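Long-range contacts in fructosyl amine: oxygen oxidoreductase (Aspergillus fumigatus, PDB 3DJE), which oxidatively deglycates fructosyl amines (Amadori products) with bound FAD as cofactor and molecular oxygen as electron acceptor: residues H92-L97 with I254-N259; D50-I55 with F264-D269; F345-H350 with V378-G383. All blocks are in the same frame, centred on the assembly; numbering follows the deposited sequence.

In the fold
From the N terminus, the chain first passes residues 50-55, where contact 2 opens, then 92-97, where contact 1 opens. Contact 1 closes first, at 254-259, pairing strand 96-100 with strand 256-259. Contact 2 closes just afterwards at 264-269, so the smaller loop sits wholly within the larger; it sets strand 53-55, an outer strand of a three-stranded antiparallel sheet, against the 263-265 end of the mixed sheet. Their centres are about 9 Å apart, and each sends one ring, Phe258 and Phe264, to the bound FSA. Contact 3 follows in series, about 33 Å from contact 1 between centres, where strand 346-347 of the FAD-binding sheet meets helix 373-382.

Contact 1: H92-L97 with I254-N259; sequences HDTGLL and IPVIFN
Leu96 reaches Val256 because its CG stands anti to the backbone N (chi1 166°), which turns CD1 toward the neighbouring strand and leaves it 3.6 Å from Val256 CG1. The same methyl, Leu96 CD1, lies 4.0 Å from Phe258 CB. Leu97 has a similar first torsion but points to the other face of the sheet, and there its CD2 comes 4.1 Å from Ile257 CG2, the two side chains meeting at a slant. Thr94 holds OG1 between its backbone N and carbonyl carbon (chi1 54°), a position from which OG1 donates to Gly95 O at 2.9 Å, in the carbonyl plane on a lone pair. Val256 N gives Gly95 O a second bond of 3.1 Å, arriving tilted out of that plane, so two donors grip one carbonyl while Pro255 CB packs against it. Next along, Leu97 N binds Val256 O at 2.8 Å and almost straight (176°). A third link, Phe258 N to Leu97 O at 3.0 Å, is bent and weak. Val256 thus bonds through N to Gly95 and through O to Leu97, the residues flanking its partner Leu96, which is the pattern of parallel pairing. This pairing joins strands 96-100 and 256-259 within the large mixed sheet, and Phe258, at its end, lines the pocket that holds the fructopyranose ligand.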
loop_
_atom_site.group_PDB
_atom_site.type_symbol
_atom_site.label_atom_id
_atom_site.label_comp_id
_atom_site.label_asym_id
_atom_site.label_seq_id
_atom_site.Cartn_x
_atom_site.Cartn_y
_atom_site.Cartn_z
ATOM N N HIS A 92 4.176 0.894 15.983
ATOM C CA HIS A 92 5.418 0.671 16.721
ATOM C C HIS A 92 6.444 1.717 16.303
ATOM O O HIS A 92 6.959 1.684 15.190
ATOM C CB HIS A 92 5.965 -0.716 16.409
ATOM C CG HIS A 92 5.048 -1.823 16.818
ATOM N ND1 HIS A 92 5.263 -2.596 17.938
ATOM C CD2 HIS A 92 3.911 -2.289 16.247
ATOM C CE1 HIS A 92 4.293 -3.491 18.040
ATOM N NE2 HIS A 92 3.462 -3.326 17.028
ATOM N N ASP A 93 6.717 2.645 17.212
ATOM C CA ASP A 93 7.600 3.777 16.944
ATOM C C ASP A 93 9.050 3.343 17.149
ATOM O O ASP A 93 9.691 3.705 18.145
ATOM C CB ASP A 93 7.218 4.920 17.885
ATOM C CG ASP A 93 7.809 6.251 17.473
ATOM O OD1 ASP A 93 7.633 6.659 16.313
ATOM O OD2 ASP A 93 8.403 6.920 18.344
ATOM N N THR A 94 9.566 2.550 16.209
ATOM C CA THR A 94 10.901 1.939 16.332
ATOM C C THR A 94 11.995 2.823 15.775
ATOM O O THR A 94 13.183 2.526 15.948
ATOM C CB THR A 94 11.012 0.636 15.492
ATOM O OG1 THR A 94 10.643 0.923 14.126
ATOM C CG2 THR A 94 10.107 -0.453 16.060
ATOM N N GLY A 95 11.596 3.872 15.067
ATOM C CA GLY A 95 12.518 4.598 14.227
ATOM C C GLY A 95 12.722 3.933 12.866
ATOM O O GLY A 95 12.279 2.794 12.617
ATOM N N LEU A 96 13.414 4.654 11.990
ATOM C CA LEU A 96 13.513 4.286 10.586
ATOM C C LEU A 96 14.790 4.828 9.979
ATOM O O LEU A 96 15.078 6.019 10.099
ATOM C CB LEU A 96 12.321 4.880 9.826
ATOM C CG LEU A 96 12.355 4.923 8.289
ATOM C CD1 LEU A 96 12.339 3.517 7.715
ATOM C CD2 LEU A 96 11.177 5.728 7.760
ATOM N N LEU A 97 15.534 3.954 9.314
ATOM C CA LEU A 97 16.695 4.362 8.530
ATOM C C LEU A 97 16.231 4.485 7.088
ATOM O O LEU A 97 15.656 3.536 6.547
ATOM C CB LEU A 97 17.810 3.308 8.623
ATOM C CG LEU A 97 18.928 3.543 7.594
ATOM C CD1 LEU A 97 19.799 4.719 8.060
ATOM C CD2 LEU A 97 19.750 2.307 7.337
ATOM N N ILE A 254 14.362 -3.596 16.684
ATOM C CA ILE A 254 15.267 -2.909 15.763
ATOM C C ILE A 254 14.468 -1.924 14.903
ATOM O O ILE A 254 13.277 -2.141 14.647
ATOM C CB ILE A 254 16.088 -3.878 14.857
ATOM C CG1 ILE A 254 15.174 -4.756 13.997
ATOM C CG2 ILE A 254 17.088 -4.709 15.696
ATOM C CD1 ILE A 254 15.898 -5.510 12.874
ATOM N N PRO A 255 15.112 -0.832 14.466
ATOM C CA PRO A 255 14.392 0.094 13.597
ATOM C C PRO A 255 14.142 -0.515 12.226
ATOM O O PRO A 255 14.781 -1.500 11.863
ATOM C CB PRO A 255 15.349 1.286 13.480
ATOM C CG PRO A 255 16.704 0.717 13.737
ATOM C CD PRO A 255 16.489 -0.380 14.755
ATOM N N VAL A 256 13.207 0.062 11.478
ATOM C CA VAL A 256 13.025 -0.324 10.077
ATOM C C VAL A 256 14.281 0.100 9.328
ATOM O O VAL A 256 14.728 1.238 9.462
ATOM C CB VAL A 256 11.808 0.375 9.467
ATOM C CG1 VAL A 256 11.648 -0.010 8.003
ATOM C CG2 VAL A 256 10.551 0.022 10.274
ATOM N N ILE A 257 14.845 -0.826 8.555
ATOM C CA ILE A 257 16.056 -0.570 7.759
ATOM C C ILE A 257 15.637 -0.496 6.293
ATOM O O ILE A 257 15.129 -1.471 5.756
ATOM C CB ILE A 257 17.100 -1.692 7.969
ATOM C CG1 ILE A 257 17.479 -1.804 9.452
ATOM C CG2 ILE A 257 18.320 -1.481 7.054
ATOM C CD1 ILE A 257 18.136 -0.566 10.044
ATOM N N PHE A 258 15.848 0.654 5.652
ATOM C CA PHE A 258 15.284 0.909 4.328
ATOM C C PHE A 258 16.324 1.583 3.440
ATOM O O PHE A 258 16.876 2.615 3.807
ATOM C CB PHE A 258 14.051 1.802 4.513
ATOM C CG PHE A 258 13.032 1.759 3.385
ATOM C CD1 PHE A 258 11.699 1.445 3.666
ATOM C CD2 PHE A 258 13.368 2.104 2.077
ATOM C CE1 PHE A 258 10.717 1.437 2.657
ATOM C CE2 PHE A 258 12.388 2.088 1.050
ATOM C CZ PHE A 258 11.059 1.757 1.350
ATOM N N ASN A 259 16.635 0.965 2.305
ATOM C CA ASN A 259 17.468 1.606 1.287
ATOM C C ASN A 259 16.658 1.609 0.007
ATOM O O ASN A 259 16.226 0.552 -0.471
ATOM C CB ASN A 259 18.801 0.868 1.105
ATOM C CG ASN A 259 19.708 1.529 0.071
ATOM O OD1 ASN A 259 19.336 1.684 -1.088
ATOM N ND2 ASN A 259 20.925 1.881 0.486
#

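Contact 2: D50-I55 with F264-D269; sequences DVNKVI and FFFEPD. With FAD (flavin-adenine dinucleotide), chain C; FSA (1-S-(carboxymethyl)-1-thio-beta-D-fructopyranose), chain D.
Asn52 and Phe266 face each other with their CA atoms 7.5 Å apart, on segments whose touching parts run in nearly opposite directions (153°). No direct hydrogen bond joins the two, so side chains and water bridge the gap. In the Asn52 conformer described here, CG is tucked between the backbone N and carbonyl carbon (chi1 39°), and its amide lies flat over the Phe266 ring, the planes only 16° apart. Asn52 OD1 sits over one face toward the rim, 3.2 Å from Phe266 CD2, and Asn52 CB adds a CH-pi contact. Asn52 ND2 extends beyond the ring toward Phe266 CB and donates to a water at 2.7 Å; that water donates to Glu267 O. A second water links the same atoms, though its bond from Asn52 ND2 is weak. Phe266 CZ meets Val54 CG2 at 3.7 Å.

Strand 53-55 meets the flavin with its backbone: Val54 N donates to FAD O4 at 2.7 Å, and FAD N3 donates back to Val54 O at 3.0 Å. Lys53 lays its chain over the isoalloxazine, with NZ bound to Ala47 O and salt-bridged to Asp50 OD2 at 3.1 Å. On the opposite flavin face is FSA, whose O2 lies 3.3 Å from Phe264 CZ, at the edge of that ring. Together the two segments form part of the flavin and sugar pocket of an amine oxidase of the MSOX/MTOX family.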
loop_
_atom_site.group_PDB
_atom_site.type_symbol
_atom_site.label_atom_id
_atom_site.label_comp_id
_atom_site.label_asym_id
_atom_site.label_seq_id
_atom_site.Cartn_x
_atom_site.Cartn_y
_atom_site.Cartn_z
ATOM N N ASP A 50 -0.603 -7.635 5.406
ATOM C CA ASP A 50 0.843 -7.779 5.551
ATOM C C ASP A 50 1.134 -7.672 7.043
ATOM O O ASP A 50 0.420 -6.966 7.774
ATOM C CB ASP A 50 1.470 -6.588 4.801
ATOM C CG ASP A 50 2.945 -6.752 4.468
ATOM O OD1 ASP A 50 3.673 -7.492 5.160
ATOM O OD2 ASP A 50 3.388 -6.068 3.502
ATOM N N VAL A 51 2.182 -8.351 7.506
ATOM C CA VAL A 51 2.537 -8.274 8.946
ATOM C C VAL A 51 3.175 -6.939 9.373
ATOM O O VAL A 51 3.229 -6.608 10.568
ATOM C CB VAL A 51 3.384 -9.517 9.422
ATOM C CG1 VAL A 51 2.576 -10.799 9.272
ATOM C CG2 VAL A 51 4.734 -9.608 8.686
ATOM N N ASN A 52 3.609 -6.153 8.403
ATOM C CA ASN A 52 4.110 -4.824 8.711
ATOM C C ASN A 52 4.162 -3.936 7.501
ATOM O O ASN A 52 4.378 -4.393 6.370
ATOM C CB ASN A 52 5.483 -4.869 9.385
ATOM C CG ASN A 52 6.383 -5.941 8.796
ATOM O OD1 ASN A 52 6.439 -6.124 7.576
ATOM N ND2 ASN A 52 7.082 -6.664 9.665
ATOM N N LYS A 53 3.948 -2.661 7.774
ATOM C CA LYS A 53 4.097 -1.591 6.788
ATOM C C LYS A 53 4.825 -0.430 7.449
ATOM O O LYS A 53 4.690 -0.196 8.662
ATOM C CB LYS A 53 2.734 -1.098 6.271
ATOM C CG LYS A 53 1.897 -2.133 5.500
ATOM C CD LYS A 53 2.452 -2.463 4.122
ATOM C CE LYS A 53 1.383 -3.211 3.347
ATOM N NZ LYS A 53 1.864 -3.829 2.076
ATOM N N VAL A 54 5.568 0.325 6.645
ATOM C CA VAL A 54 6.264 1.502 7.162
ATOM C C VAL A 54 5.264 2.645 7.376
ATOM O O VAL A 54 4.437 2.933 6.502
ATOM C CB VAL A 54 7.358 1.993 6.191
ATOM C CG1 VAL A 54 8.140 3.138 6.829
ATOM C CG2 VAL A 54 8.314 0.879 5.839
ATOM N N ILE A 55 5.382 3.309 8.522
ATOM C CA ILE A 55 4.629 4.525 8.816
ATOM C C ILE A 55 5.637 5.664 8.995
ATOM O O ILE A 55 6.412 5.671 9.952
ATOM C CB ILE A 55 3.779 4.368 10.107
ATOM C CG1 ILE A 55 2.940 3.076 10.068
ATOM C CG2 ILE A 55 2.956 5.648 10.371
ATOM C CD1 ILE A 55 1.953 2.983 8.914
ATOM N N PHE A 264 14.186 -3.300 1.996
ATOM C CA PHE A 264 13.943 -3.004 3.389
ATOM C C PHE A 264 13.460 -4.214 4.162
ATOM O O PHE A 264 13.016 -5.212 3.584
ATOM C CB PHE A 264 12.955 -1.837 3.539
ATOM C CG PHE A 264 11.616 -2.063 2.883
ATOM C CD1 PHE A 264 10.549 -2.633 3.596
ATOM C CD2 PHE A 264 11.408 -1.667 1.561
ATOM C CE1 PHE A 264 9.289 -2.808 2.990
ATOM C CE2 PHE A 264 10.162 -1.844 0.939
ATOM C CZ PHE A 264 9.095 -2.421 1.658
ATOM N N PHE A 265 13.561 -4.108 5.480
ATOM C CA PHE A 265 13.065 -5.144 6.365
ATOM C C PHE A 265 12.730 -4.579 7.745
ATOM O O PHE A 265 13.073 -3.432 8.062
ATOM C CB PHE A 265 14.054 -6.318 6.450
ATOM C CG PHE A 265 15.431 -5.934 6.916
ATOM C CD1 PHE A 265 15.694 -5.782 8.273
ATOM C CD2 PHE A 265 16.467 -5.742 5.997
ATOM C CE1 PHE A 265 16.969 -5.431 8.720
ATOM C CE2 PHE A 265 17.755 -5.375 6.435
ATOM C CZ PHE A 265 18.005 -5.228 7.795
ATOM N N PHE A 266 12.091 -5.426 8.561
ATOM C CA PHE A 266 11.530 -5.037 9.850
ATOM C C PHE A 266 11.964 -6.014 10.938
ATOM O O PHE A 266 12.380 -7.137 10.642
ATOM C CB PHE A 266 10.005 -5.134 9.784
ATOM C CG PHE A 266 9.367 -4.274 8.722
ATOM C CD1 PHE A 266 8.800 -3.050 9.058
ATOM C CD2 PHE A 266 9.312 -4.698 7.390
ATOM C CE1 PHE A 266 8.197 -2.240 8.070
ATOM C CE2 PHE A 266 8.712 -3.903 6.408
ATOM C CZ PHE A 266 8.145 -2.673 6.757
ATOM N N GLU A 267 11.816 -5.604 12.197
ATOM C CA GLU A 267 11.924 -6.554 13.301
ATOM C C GLU A 267 10.967 -7.741 13.103
ATOM O O GLU A 267 9.901 -7.599 12.469
ATOM C CB GLU A 267 11.678 -5.872 14.654
ATOM C CG GLU A 267 10.230 -5.466 14.887
ATOM C CD GLU A 267 10.028 -4.904 16.265
ATOM O OE1 GLU A 267 10.324 -5.623 17.246
ATOM O OE2 GLU A 267 9.579 -3.746 16.379
ATOM N N PRO A 268 11.334 -8.917 13.634
ATOM C CA PRO A 268 10.483 -10.103 13.445
ATOM C C PRO A 268 9.084 -9.960 14.042
ATOM O O PRO A 268 8.915 -9.321 15.087
ATOM C CB PRO A 268 11.253 -11.219 14.170
ATOM C CG PRO A 268 12.218 -10.525 15.058
ATOM C CD PRO A 268 12.577 -9.243 14.359
ATOM N N ASP A 269 8.092 -10.542 13.375
ATOM C CA ASP A 269 6.730 -10.504 13.921
ATOM C C ASP A 269 6.646 -11.371 15.178
ATOM O O ASP A 269 7.511 -12.229 15.423
ATOM C CB ASP A 269 5.654 -10.847 12.857
ATOM C CG ASP A 269 5.399 -12.353 12.665
ATOM O OD1 ASP A 269 6.256 -13.210 12.960
ATOM O OD2 ASP A 269 4.308 -12.678 12.142
HETATM P PA FAD C . -6.168 -3.046 -1.336
HETATM O O1A FAD C . -5.928 -2.937 0.107
HETATM O O2A FAD C . -5.295 -3.957 -2.139
HETATM O O5B FAD C . -7.694 -3.445 -1.457
HETATM C C5B FAD C . -8.316 -3.771 -2.703
HETATM C C4B FAD C . -9.518 -4.666 -2.374
HETATM O O4B FAD C . -10.222 -4.762 -3.626
HETATM C C3B FAD C . -8.994 -6.081 -2.035
HETATM O O3B FAD C . -9.398 -6.481 -0.715
HETATM C C2B FAD C . -9.662 -6.935 -3.124
HETATM O O2B FAD C . -10.107 -8.234 -2.621
HETATM C C1B FAD C . -10.827 -6.018 -3.590
HETATM N N9A FAD C . -11.343 -6.551 -4.888
HETATM C C8A FAD C . -10.646 -7.049 -5.931
HETATM N N7A FAD C . -11.513 -7.474 -6.874
HETATM C C5A FAD C . -12.754 -7.244 -6.419
HETATM C C6A FAD C . -14.034 -7.482 -6.931
HETATM N N6A FAD C . -14.184 -8.076 -8.139
HETATM N N1A FAD C . -15.104 -7.120 -6.197
HETATM C C2A FAD C . -14.964 -6.542 -4.997
HETATM N N3A FAD C . -13.756 -6.304 -4.476
HETATM C C4A FAD C . -12.646 -6.649 -5.172
HETATM N N1 FAD C . 2.083 1.558 2.017
HETATM C C2 FAD C . 2.527 2.244 3.146
HETATM O O2 FAD C . 1.931 3.234 3.575
HETATM N N3 FAD C . 3.679 1.798 3.795
HETATM C C4 FAD C . 4.399 0.698 3.341
HETATM O O4 FAD C . 5.414 0.330 3.945
HETATM C C4X FAD C . 3.951 0.029 2.192
HETATM N N5 FAD C . 4.657 -1.067 1.700
HETATM C C5X FAD C . 4.108 -1.828 0.671
HETATM C C6 FAD C . 4.719 -3.032 0.335
HETATM C C7 FAD C . 4.172 -3.840 -0.655
HETATM C C7M FAD C . 4.903 -5.145 -0.999
HETATM C C8 FAD C . 2.996 -3.461 -1.298
HETATM C C8M FAD C . 2.349 -4.400 -2.344
HETATM C C9 FAD C . 2.375 -2.254 -0.944
HETATM C C9A FAD C . 2.922 -1.436 0.053
HETATM N N10 FAD C . 2.329 -0.212 0.422
HETATM C C10 FAD C . 2.796 0.467 1.547
HETATM C "C1'" FAD C . 1.214 0.343 -0.357
HETATM C "C2'" FAD C . -0.116 -0.033 0.298
HETATM O "O2'" FAD C . -0.077 -1.412 0.730
HETATM C "C3'" FAD C . -1.247 0.181 -0.704
HETATM O "O3'" FAD C . -1.091 1.475 -1.322
HETATM C "C4'" FAD C . -2.626 0.149 -0.037
HETATM O "O4'" FAD C . -2.753 -0.950 0.865
HETATM C "C5'" FAD C . -3.698 0.030 -1.126
HETATM O "O5'" FAD C . -5.003 0.055 -0.523
HETATM P P FAD C . -6.311 -0.132 -1.432
HETATM O O1P FAD C . -6.266 0.851 -2.555
HETATM O O2P FAD C . -7.450 -0.148 -0.492
HETATM O O3P FAD C . -6.167 -1.606 -2.059
HETATM O OAB FSA D . 5.280 4.522 1.976
HETATM C CAL FSA D . 6.302 4.053 2.521
HETATM O OAA FSA D . 6.904 4.659 3.445
HETATM C CAH FSA D . 6.883 2.727 2.072
HETATM S SAK FSA D . 6.054 2.069 0.661
HETATM C C1 FSA D . 7.105 0.654 0.489
HETATM C C2 FSA D . 7.042 0.091 -0.938
HETATM O O2 FSA D . 7.501 -1.271 -0.941
HETATM C C3 FSA D . 7.907 0.915 -1.898
HETATM O O3 FSA D . 9.292 0.792 -1.542
HETATM C C4 FSA D . 7.669 0.530 -3.361
HETATM O O4 FSA D . 8.355 1.458 -4.219
HETATM C C5 FSA D . 6.180 0.548 -3.721
HETATM O O5 FSA D . 5.675 1.886 -3.752
HETATM C C6 FSA D . 5.407 -0.295 -2.718
HETATM O O6 FSA D . 5.670 0.180 -1.386
HETATM O O HOH W 1 8.922 -8.622 10.036
HETATM O O HOH W 2 7.253 -7.040 12.973
#

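Contact 3: F345-H350 with V378-G383; sequences FLIDRH and VDAMEG
Apolar contact comes first: Ala380 turns its CB toward the 345-350 segment and meets Ile347 CG2 at 4.1 Å, with the backbone of the next residue almost as near, Asp348 CA being 4.2 Å from Ala380 CB. The small methyl permits a close backbone approach, 5.4 Å from Asp348 CA to Ala380 CA. Ile347 also packs on Ile373, Leu376 and Ile377, so it lies along the same side of helix 373-382 as Ala380.

These residues place the contact in the FAD-binding domain of Rossmann type. Strand 346-347 is the outermost strand of its mixed sheet, antiparallel to strand 356-360, and the helix packs beside it; the chain then turns a corner at Asp348. The helix finishes in a Schellman motif, in which Gly383, with positive phi (75°), directs its N to Ala380 O at 3.3 Å.

Contact with backbone carbonyls gathers at that helix end. Arg349 bends at chi2 (-116°) and chi3 (-107°), which wraps its chain round Ala380 O: its aliphatic part makes a tight CH-to-carbonyl approach, Arg349 CD being 3.0 Å from Ala380 O. The polar part is the guanidinium, which has the same oxygen at its edge, near its plane. Arg349 NE stands 3.6 Å from Met381 O, a selenomethionine carbonyl, approached obliquely. A positive group beside the carbonyls of a helix C terminus would probably be stabilised by their partial negative charge. Within the first segment, Arg349 N makes a weak bond to Asp348 OD1 at 2.8 Å, while Asp348 OD2 accepts from Trp395 N. Elsewhere on the helix, Asp379 and Glu382 both form salt bridges with Arg28.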
loop_
_atom_site.group_PDB
_atom_site.type_symbol
_atom_site.label_atom_id
_atom_site.label_comp_id
_atom_site.label_asym_id
_atom_site.label_seq_id
_atom_site.Cartn_x
_atom_site.Cartn_y
_atom_site.Cartn_z
ATOM N N PHE A 345 -3.027 10.708 -5.109
ATOM C CA PHE A 345 -4.209 9.861 -4.953
ATOM C C PHE A 345 -5.340 10.286 -5.886
ATOM O O PHE A 345 -5.348 11.420 -6.403
ATOM C CB PHE A 345 -4.703 9.879 -3.501
ATOM C CG PHE A 345 -3.643 9.531 -2.496
ATOM C CD1 PHE A 345 -2.652 8.581 -2.795
ATOM C CD2 PHE A 345 -3.659 10.119 -1.238
ATOM C CE1 PHE A 345 -1.654 8.236 -1.863
ATOM C CE2 PHE A 345 -2.673 9.788 -0.286
ATOM C CZ PHE A 345 -1.674 8.841 -0.596
ATOM N N LEU A 346 -6.287 9.371 -6.114
ATOM C CA LEU A 346 -7.449 9.640 -6.951
ATOM C C LEU A 346 -8.696 9.411 -6.092
ATOM O O LEU A 346 -9.177 8.279 -5.933
ATOM C CB LEU A 346 -7.452 8.738 -8.200
ATOM C CG LEU A 346 -8.642 8.881 -9.151
ATOM C CD1 LEU A 346 -9.013 10.349 -9.452
ATOM C CD2 LEU A 346 -8.309 8.108 -10.418
ATOM N N ILE A 347 -9.177 10.505 -5.500
ATOM C CA ILE A 347 -10.305 10.486 -4.574
ATOM C C ILE A 347 -11.216 11.622 -4.995
ATOM O O ILE A 347 -10.855 12.796 -4.863
ATOM C CB ILE A 347 -9.836 10.654 -3.094
ATOM C CG1 ILE A 347 -8.981 9.445 -2.669
ATOM C CG2 ILE A 347 -11.029 10.887 -2.157
ATOM C CD1 ILE A 347 -8.107 9.694 -1.429
ATOM N N ASP A 348 -12.366 11.275 -5.567
ATOM C CA ASP A 348 -13.261 12.268 -6.141
ATOM C C ASP A 348 -14.578 11.599 -6.478
ATOM O O ASP A 348 -14.671 10.372 -6.551
ATOM C CB ASP A 348 -12.641 12.833 -7.421
ATOM C CG ASP A 348 -13.212 14.212 -7.834
ATOM O OD1 ASP A 348 -14.110 14.789 -7.171
ATOM O OD2 ASP A 348 -12.730 14.734 -8.863
ATOM N N ARG A 349 -15.605 12.416 -6.667
ATOM C CA ARG A 349 -16.796 11.962 -7.364
ATOM C C ARG A 349 -16.438 11.820 -8.833
ATOM O O ARG A 349 -15.614 12.585 -9.355
ATOM C CB ARG A 349 -17.904 12.996 -7.228
ATOM C CG ARG A 349 -17.990 13.546 -5.835
ATOM C CD ARG A 349 -19.260 13.221 -5.165
ATOM N NE ARG A 349 -20.104 14.404 -5.080
ATOM C CZ ARG A 349 -20.973 14.768 -6.018
ATOM N NH1 ARG A 349 -21.114 14.037 -7.118
ATOM N NH2 ARG A 349 -21.708 15.864 -5.855
ATOM N N HIS A 350 -17.055 10.850 -9.503
ATOM C CA HIS A 350 -16.896 10.730 -10.945
ATOM C C HIS A 350 -17.564 11.952 -11.626
ATOM O O HIS A 350 -18.645 12.369 -11.213
ATOM C CB HIS A 350 -17.506 9.422 -11.445
ATOM C CG HIS A 350 -17.119 9.095 -12.848
ATOM N ND1 HIS A 350 -17.766 9.634 -13.943
ATOM C CD2 HIS A 350 -16.127 8.315 -13.336
ATOM C CE1 HIS A 350 -17.200 9.176 -15.047
ATOM N NE2 HIS A 350 -16.200 8.379 -14.706
ATOM N N VAL A 378 -15.186 9.907 2.307
ATOM C CA VAL A 378 -16.550 10.333 2.701
ATOM C C VAL A 378 -16.752 11.826 2.368
ATOM O O VAL A 378 -17.797 12.214 1.859
ATOM C CB VAL A 378 -16.879 9.998 4.161
ATOM C CG1 VAL A 378 -18.290 10.509 4.538
ATOM C CG2 VAL A 378 -16.838 8.479 4.368
ATOM N N ASP A 379 -15.747 12.657 2.653
ATOM C CA ASP A 379 -15.825 14.065 2.279
ATOM C C ASP A 379 -16.107 14.242 0.783
ATOM O O ASP A 379 -16.889 15.102 0.385
ATOM C CB ASP A 379 -14.545 14.793 2.667
ATOM C CG ASP A 379 -14.462 15.102 4.162
ATOM O OD1 ASP A 379 -15.468 14.950 4.910
ATOM O OD2 ASP A 379 -13.362 15.525 4.588
ATOM N N ALA A 380 -15.477 13.415 -0.048
ATOM C CA ALA A 380 -15.716 13.488 -1.484
ATOM C C ALA A 380 -17.183 13.207 -1.800
ATOM O O ALA A 380 -17.803 13.929 -2.581
ATOM C CB ALA A 380 -14.794 12.535 -2.233
HETATM N N MSE A 381 -17.747 12.169 -1.186
HETATM C CA MSE A 381 -19.162 11.856 -1.403
HETATM C C MSE A 381 -20.027 13.045 -1.007
HETATM O O MSE A 381 -20.942 13.429 -1.739
HETATM C CB MSE A 381 -19.601 10.608 -0.629
HETATM C CG MSE A 381 -21.035 10.194 -0.966
HETATM SE SE MSE A 381 -21.967 9.089 0.352
HETATM C CE MSE A 381 -21.668 10.124 1.967
ATOM N N GLU A 382 -19.708 13.637 0.142
ATOM C CA GLU A 382 -20.530 14.708 0.719
ATOM C C GLU A 382 -20.251 16.098 0.140
ATOM O O GLU A 382 -20.973 17.052 0.450
ATOM C CB GLU A 382 -20.370 14.730 2.240
ATOM C CG GLU A 382 -20.884 13.477 2.930
ATOM C CD GLU A 382 -20.774 13.549 4.449
ATOM O OE1 GLU A 382 -20.088 14.457 4.952
ATOM O OE2 GLU A 382 -21.352 12.676 5.134
ATOM N N GLY A 383 -19.223 16.208 -0.695
ATOM C CA GLY A 383 -18.824 17.493 -1.293
ATOM C C GLY A 383 -18.106 18.446 -0.348
ATOM O O GLY A 383 -18.236 19.668 -0.482
#